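Local coordinates for protein 4-amino-4-deoxy-L-arabinose transferase or related glycosyltransferases of PMT family (Cupriavidus metallidurans, PDB 5EZM) that probably transfers aminoarabinose from a polyprenyl lipid carrier to lipid A, as a zinc-binding membrane glycosyltransferase of the GT-C fold, at residues F303-T308 with D365-R370; P471-K476 with V558-W563. All coordinates share one frame; numbering follows the deposited sequence.

Contact 1. Residues F303-T308 with D365-R370. With MPG ([(Z)-octadec-9-enyl] (2R)-2,3-bis(oxidanyl)propanoate), chain B; MPG ([(Z)-octadec-9-enyl] (2R)-2,3-bis(oxidanyl)propanoate), chain E; MPG ([(Z)-octadec-9-enyl] (2R)-2,3-bis(oxidanyl)propanoate), chain D; MPG ([(Z)-octadec-9-enyl] (2R)-2,3-bis(oxidanyl)propanoate), chain O.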
# COMPACT_ATOMS: atom_id res chain seq x y z
N PHE A 303 22.17 9.55 1.14
CA PHE A 303 21.61 9.54 2.49
C PHE A 303 22.36 10.44 3.46
O PHE A 303 21.70 11.14 4.25
CB PHE A 303 21.53 8.10 3.02
CG PHE A 303 20.13 7.54 3.03
CD1 PHE A 303 19.11 8.20 3.70
CD2 PHE A 303 19.84 6.35 2.39
CE1 PHE A 303 17.83 7.70 3.72
CE2 PHE A 303 18.55 5.84 2.40
CZ PHE A 303 17.54 6.51 3.07
N PRO A 304 23.70 10.49 3.48
CA PRO A 304 24.36 11.52 4.30
C PRO A 304 23.96 12.93 3.92
O PRO A 304 23.67 13.75 4.80
CB PRO A 304 25.85 11.26 4.05
CG PRO A 304 25.92 9.83 3.69
CD PRO A 304 24.68 9.55 2.90
N LYS A 305 23.91 13.23 2.62
CA LYS A 305 23.53 14.56 2.17
C LYS A 305 22.08 14.91 2.49
O LYS A 305 21.69 16.07 2.34
CB LYS A 305 23.79 14.69 0.66
CG LYS A 305 25.26 14.89 0.33
CD LYS A 305 25.59 14.53 -1.11
CE LYS A 305 27.08 14.76 -1.38
NZ LYS A 305 27.50 14.22 -2.71
N LEU A 306 21.28 13.93 2.92
CA LEU A 306 19.96 14.25 3.48
C LEU A 306 20.09 14.82 4.88
O LEU A 306 19.43 15.81 5.22
CB LEU A 306 19.08 13.01 3.48
CG LEU A 306 18.78 12.38 2.12
CD1 LEU A 306 17.64 11.38 2.24
CD2 LEU A 306 18.45 13.45 1.10
N TRP A 307 20.94 14.20 5.72
CA TRP A 307 21.19 14.73 7.05
C TRP A 307 21.70 16.16 6.98
O TRP A 307 21.14 17.07 7.61
CB TRP A 307 22.18 13.82 7.78
CG TRP A 307 22.58 14.31 9.14
CD1 TRP A 307 23.69 15.03 9.46
CD2 TRP A 307 21.87 14.11 10.37
NE1 TRP A 307 23.72 15.29 10.81
CE2 TRP A 307 22.61 14.74 11.39
CE3 TRP A 307 20.68 13.46 10.70
CZ2 TRP A 307 22.20 14.73 12.72
CZ3 TRP A 307 20.27 13.46 12.02
CH2 TRP A 307 21.03 14.09 13.02
N THR A 308 22.74 16.40 6.18
CA THR A 308 23.33 17.73 6.04
C THR A 308 22.35 18.68 5.35
O THR A 308 22.68 19.83 5.06
CB THR A 308 24.64 17.67 5.24
OG1 THR A 308 24.37 17.24 3.90
CG2 THR A 308 25.61 16.70 5.89
N ASP A 365 19.62 19.28 -5.17
CA ASP A 365 19.67 20.65 -5.64
C ASP A 365 21.03 21.29 -5.43
O ASP A 365 21.37 22.24 -6.15
CB ASP A 365 18.59 21.49 -4.94
CG ASP A 365 18.43 22.86 -5.56
OD1 ASP A 365 18.68 22.99 -6.78
OD2 ASP A 365 18.05 23.80 -4.83
N ARG A 366 21.83 20.79 -4.49
CA ARG A 366 23.14 21.35 -4.21
C ARG A 366 24.27 20.60 -4.89
O ARG A 366 25.44 20.98 -4.74
CB ARG A 366 23.38 21.39 -2.70
CG ARG A 366 22.34 22.20 -1.94
CD ARG A 366 22.52 22.06 -0.44
NE ARG A 366 21.54 22.84 0.31
CZ ARG A 366 21.38 22.79 1.63
NH1 ARG A 366 22.16 21.99 2.36
NH2 ARG A 366 20.46 23.54 2.22
N LEU A 367 23.96 19.55 -5.65
CA LEU A 367 25.00 18.72 -6.26
C LEU A 367 25.57 19.36 -7.51
O LEU A 367 24.84 19.89 -8.35
CB LEU A 367 24.43 17.34 -6.60
CG LEU A 367 23.96 16.49 -5.43
CD1 LEU A 367 23.49 15.13 -5.92
CD2 LEU A 367 25.06 16.34 -4.40
N SER A 368 26.90 19.31 -7.63
CA SER A 368 27.58 19.65 -8.86
C SER A 368 27.48 18.48 -9.84
O SER A 368 27.04 17.39 -9.48
CB SER A 368 29.04 19.98 -8.56
OG SER A 368 29.69 18.87 -7.98
N PRO A 369 27.85 18.69 -11.11
CA PRO A 369 27.85 17.56 -12.05
C PRO A 369 28.74 16.40 -11.62
O PRO A 369 28.37 15.24 -11.82
CB PRO A 369 28.33 18.20 -13.36
CG PRO A 369 27.84 19.60 -13.27
CD PRO A 369 27.96 19.98 -11.81
N ARG A 370 29.91 16.68 -11.04
CA ARG A 370 30.82 15.60 -10.67
C ARG A 370 30.25 14.74 -9.55
O ARG A 370 30.42 13.52 -9.55
CB ARG A 370 32.18 16.17 -10.27
CG ARG A 370 33.26 15.12 -10.06
CD ARG A 370 34.61 15.75 -9.80
NE ARG A 370 35.65 14.76 -9.56
CZ ARG A 370 36.38 14.18 -10.51
NH1 ARG A 370 36.17 14.49 -11.79
NH2 ARG A 370 37.31 13.29 -10.20
C2 MPG B . 27.63 13.91 7.96
C3 MPG B . 26.48 12.91 7.86
C4 MPG B . 26.01 12.48 9.24
C5 MPG B . 24.92 11.40 9.20
C6 MPG B . 24.43 11.04 10.62
C1 MPG B . 28.27 14.21 6.59
C2 MPG E . 16.33 7.08 7.91
C3 MPG E . 17.52 6.16 8.13
C4 MPG E . 18.40 6.05 6.90
C5 MPG E . 19.48 4.95 7.02
C6 MPG E . 20.52 5.04 5.89
C1 MPG E . 15.43 7.19 9.15
C2 MPG D . 20.87 8.67 7.79
C3 MPG D . 20.15 9.77 7.02
C4 MPG D . 18.86 10.21 7.69
C5 MPG D . 18.17 11.37 6.94
C6 MPG D . 16.88 11.83 7.64
C1 MPG D . 22.33 8.49 7.35
C2 MPG O . 23.76 4.75 3.43
C3 MPG O . 25.10 4.70 2.71
C4 MPG O . 25.44 6.03 2.04
C5 MPG O . 26.84 6.05 1.39
C6 MPG O . 27.31 7.47 1.06
C7 MPG O . 28.81 7.52 0.74
C8 MPG O . 29.40 8.95 0.86
C1 MPG O . 23.46 3.47 4.21

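Contact 2. Residues P471-K476 with V558-W563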
# COMPACT_ATOMS: atom_id res chain seq x y z
N PRO A 471 -13.03 -19.22 -13.54
CA PRO A 471 -14.08 -19.54 -14.53
C PRO A 471 -14.62 -20.96 -14.43
O PRO A 471 -15.83 -21.16 -14.59
CB PRO A 471 -13.37 -19.30 -15.88
CG PRO A 471 -12.34 -18.30 -15.58
CD PRO A 471 -11.84 -18.65 -14.20
N GLN A 472 -13.76 -21.96 -14.18
CA GLN A 472 -14.24 -23.33 -13.99
C GLN A 472 -15.24 -23.41 -12.85
O GLN A 472 -16.28 -24.07 -12.97
CB GLN A 472 -13.06 -24.27 -13.74
CG GLN A 472 -12.14 -24.46 -14.94
CD GLN A 472 -12.76 -25.35 -16.01
OE1 GLN A 472 -13.71 -26.10 -15.74
NE2 GLN A 472 -12.23 -25.27 -17.22
N ILE A 473 -14.95 -22.74 -11.73
CA ILE A 473 -15.83 -22.78 -10.57
C ILE A 473 -17.13 -22.03 -10.85
O ILE A 473 -18.21 -22.48 -10.47
CB ILE A 473 -15.11 -22.21 -9.34
CG1 ILE A 473 -13.83 -23.01 -9.06
CG2 ILE A 473 -16.02 -22.22 -8.12
CD1 ILE A 473 -12.97 -22.41 -7.99
N ALA A 474 -17.03 -20.88 -11.52
CA ALA A 474 -18.20 -20.04 -11.75
C ALA A 474 -19.22 -20.69 -12.68
O ALA A 474 -20.39 -20.29 -12.67
CB ALA A 474 -17.77 -18.69 -12.32
N GLN A 475 -18.80 -21.67 -13.49
CA GLN A 475 -19.73 -22.33 -14.40
C GLN A 475 -20.85 -23.03 -13.63
O GLN A 475 -21.99 -23.08 -14.12
CB GLN A 475 -18.99 -23.32 -15.29
CG GLN A 475 -19.85 -23.94 -16.39
CD GLN A 475 -19.13 -25.05 -17.14
OE1 GLN A 475 -17.93 -25.26 -16.97
NE2 GLN A 475 -19.87 -25.77 -17.98
N LYS A 476 -20.56 -23.55 -12.44
CA LYS A 476 -21.54 -24.26 -11.64
C LYS A 476 -21.91 -23.58 -10.33
O LYS A 476 -22.91 -23.97 -9.72
CB LYS A 476 -21.05 -25.69 -11.34
CG LYS A 476 -20.95 -26.57 -12.56
CD LYS A 476 -22.31 -26.73 -13.23
CE LYS A 476 -22.23 -27.62 -14.46
NZ LYS A 476 -21.30 -27.07 -15.49
N VAL A 558 -14.15 -33.09 -6.75
CA VAL A 558 -13.26 -31.96 -6.96
C VAL A 558 -13.76 -31.12 -8.14
O VAL A 558 -13.90 -31.62 -9.25
CB VAL A 558 -11.82 -32.43 -7.21
CG1 VAL A 558 -10.88 -31.25 -7.28
CG2 VAL A 558 -11.39 -33.41 -6.13
N VAL A 559 -14.00 -29.83 -7.88
CA VAL A 559 -14.40 -28.92 -8.94
C VAL A 559 -13.18 -28.31 -9.63
O VAL A 559 -13.09 -28.29 -10.86
CB VAL A 559 -15.33 -27.82 -8.39
CG1 VAL A 559 -15.84 -26.94 -9.53
CG2 VAL A 559 -16.49 -28.43 -7.63
N ALA A 560 -12.23 -27.80 -8.85
CA ALA A 560 -11.04 -27.21 -9.45
C ALA A 560 -9.88 -27.28 -8.46
O ALA A 560 -10.09 -27.39 -7.25
CB ALA A 560 -11.28 -25.76 -9.89
N ARG A 561 -8.66 -27.23 -8.99
CA ARG A 561 -7.46 -27.23 -8.18
C ARG A 561 -6.45 -26.25 -8.76
O ARG A 561 -6.41 -26.02 -9.97
CB ARG A 561 -6.80 -28.61 -8.10
CG ARG A 561 -7.73 -29.76 -7.79
CD ARG A 561 -6.99 -31.09 -7.74
NE ARG A 561 -6.14 -31.31 -8.92
CZ ARG A 561 -6.57 -31.82 -10.07
NH1 ARG A 561 -7.85 -32.14 -10.22
NH2 ARG A 561 -5.73 -31.99 -11.07
N ASP A 562 -5.63 -25.69 -7.88
CA ASP A 562 -4.37 -25.07 -8.27
C ASP A 562 -3.35 -25.45 -7.19
O ASP A 562 -3.53 -26.42 -6.45
CB ASP A 562 -4.52 -23.56 -8.49
CG ASP A 562 -5.09 -22.84 -7.29
OD1 ASP A 562 -4.63 -23.12 -6.16
OD2 ASP A 562 -5.98 -21.98 -7.47
N TRP A 563 -2.27 -24.68 -7.08
CA TRP A 563 -1.21 -25.05 -6.16
C TRP A 563 -1.53 -24.74 -4.71
O TRP A 563 -0.89 -25.30 -3.81
CB TRP A 563 0.09 -24.35 -6.56
CG TRP A 563 0.66 -24.84 -7.84
CD1 TRP A 563 0.78 -24.14 -9.01
CD2 TRP A 563 1.18 -26.15 -8.10
NE1 TRP A 563 1.35 -24.93 -9.98
CE2 TRP A 563 1.61 -26.16 -9.45
CE3 TRP A 563 1.34 -27.30 -7.33
CZ2 TRP A 563 2.19 -27.29 -10.03
CZ3 TRP A 563 1.91 -28.42 -7.91
CH2 TRP A 563 2.32 -28.40 -9.25

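Contact 1. Residues F303-T308 with D365-R370
K305 and L367 meet through side chains with like first torsions: in both, CG stands beside the backbone N and opposite the carbonyl carbon (chi1 -77° in K305, -64° in L367). Beyond CG the lysine chain is extended, and this carries its far end out from the helix to the loop. There L367 CD2 lies against the end of the chain, 3.8 Å from K305 CD and 3.6 Å from K305 NZ. The two side chains cross obliquely. The touch is van der Waals packing, with one leucine methyl against the lysine tail and its ammonium end. R366 is also extended, from CG to NE. Its guanidinium reaches back toward the helix with an edge facing T308 O, which lies near its plane and 3.5 Å from R366 NH1. Only 113 Å² is buried between the segments, and this is a surface contact.

Lipid molecules pack on the helix as well. The alkyl chain of MPG in chain E lies over one face of the F303 ring, with its C6 3.7 Å above the plane and toward the rim. MPG in chain B covers one face of W307, with C4 3.5 Å from W307 CD1. P304 CD touches C4 of MPG in chain O at 3.7 Å. With an alanine in place of F303, the chain E lipid would probably lose the flat surface it rests on and be freer to shift.

The contact joins helix 303-310 to the link between helices 352-365 and 369-389, where S368 is the N-cap of the latter. K305 and L306 also touch A363 of helix 352-365. D365 forms a salt bridge with R136 of helix 135-147.

Contact 2. Residues P471-K476 with V558-W563
I473 packs against A560 and V559, and the contact between the segments is apolar. I473 CG1 makes the closest touch, on A560 CB. It sits beside the backbone N (chi1 -58°), and from there it meets A560 CB at 3.8 Å. The same carbon lies 4.4 Å from V559 CG1. V559 also reaches the helix backbone, with CG1 4.3 Å from I473 CA. Q472 adds a looser touch at the border, CB to A560 CB at 4.5 Å. The buried area is modest, 150 Å², and I473 and A560 are its buried members.

Backbone hydrogen bonding shapes the strand here. V559 and A560 both bond to V567 of the neighbouring strand, which makes a classic beta bulge. V559 and A560 both point toward the helix segment, which the bulge allows, whereas neighbours in a regular strand point to opposite faces. R561, the next residue, points away. On the helix side, K476 N bonds to I473 O at 3.2 Å.

Charged groups act beside the contact, not across it. D562 forms a salt bridge with R565 and accepts a bond from R564 N, all within the turn that leads to the next strand.

Strand 557-561 is an outermost strand of the mixed sheet, and helix 470-474 packs on its face near that edge. I473 reaches further across the sheet, to V567 of strand 566-569 and M539 of strand 539-542. I473 also touches L493 and L497 of helix 493-497.

Along the chain from the N terminus, the contacts come in series. Contact 1 closes a loop of 56 residues that runs from helix 303-310 through helices 323-339 and 352-365; part of this loop is not modelled. The chain goes on through helices 369-389, 403-430, 435-456 and 458-465 before contact 2 opens. Contact 2 closes a loop of 81 residues that holds most of the strands of the mixed sheet. The two loops neither nest nor cross. Contact 1 ties helix 303-310 to the link between two later helices, at the surface of the membrane part. Contact 2 ties helix to sheet in the C-terminal domain. Their centres are 56 Å apart, on opposite sides of the chain's centre.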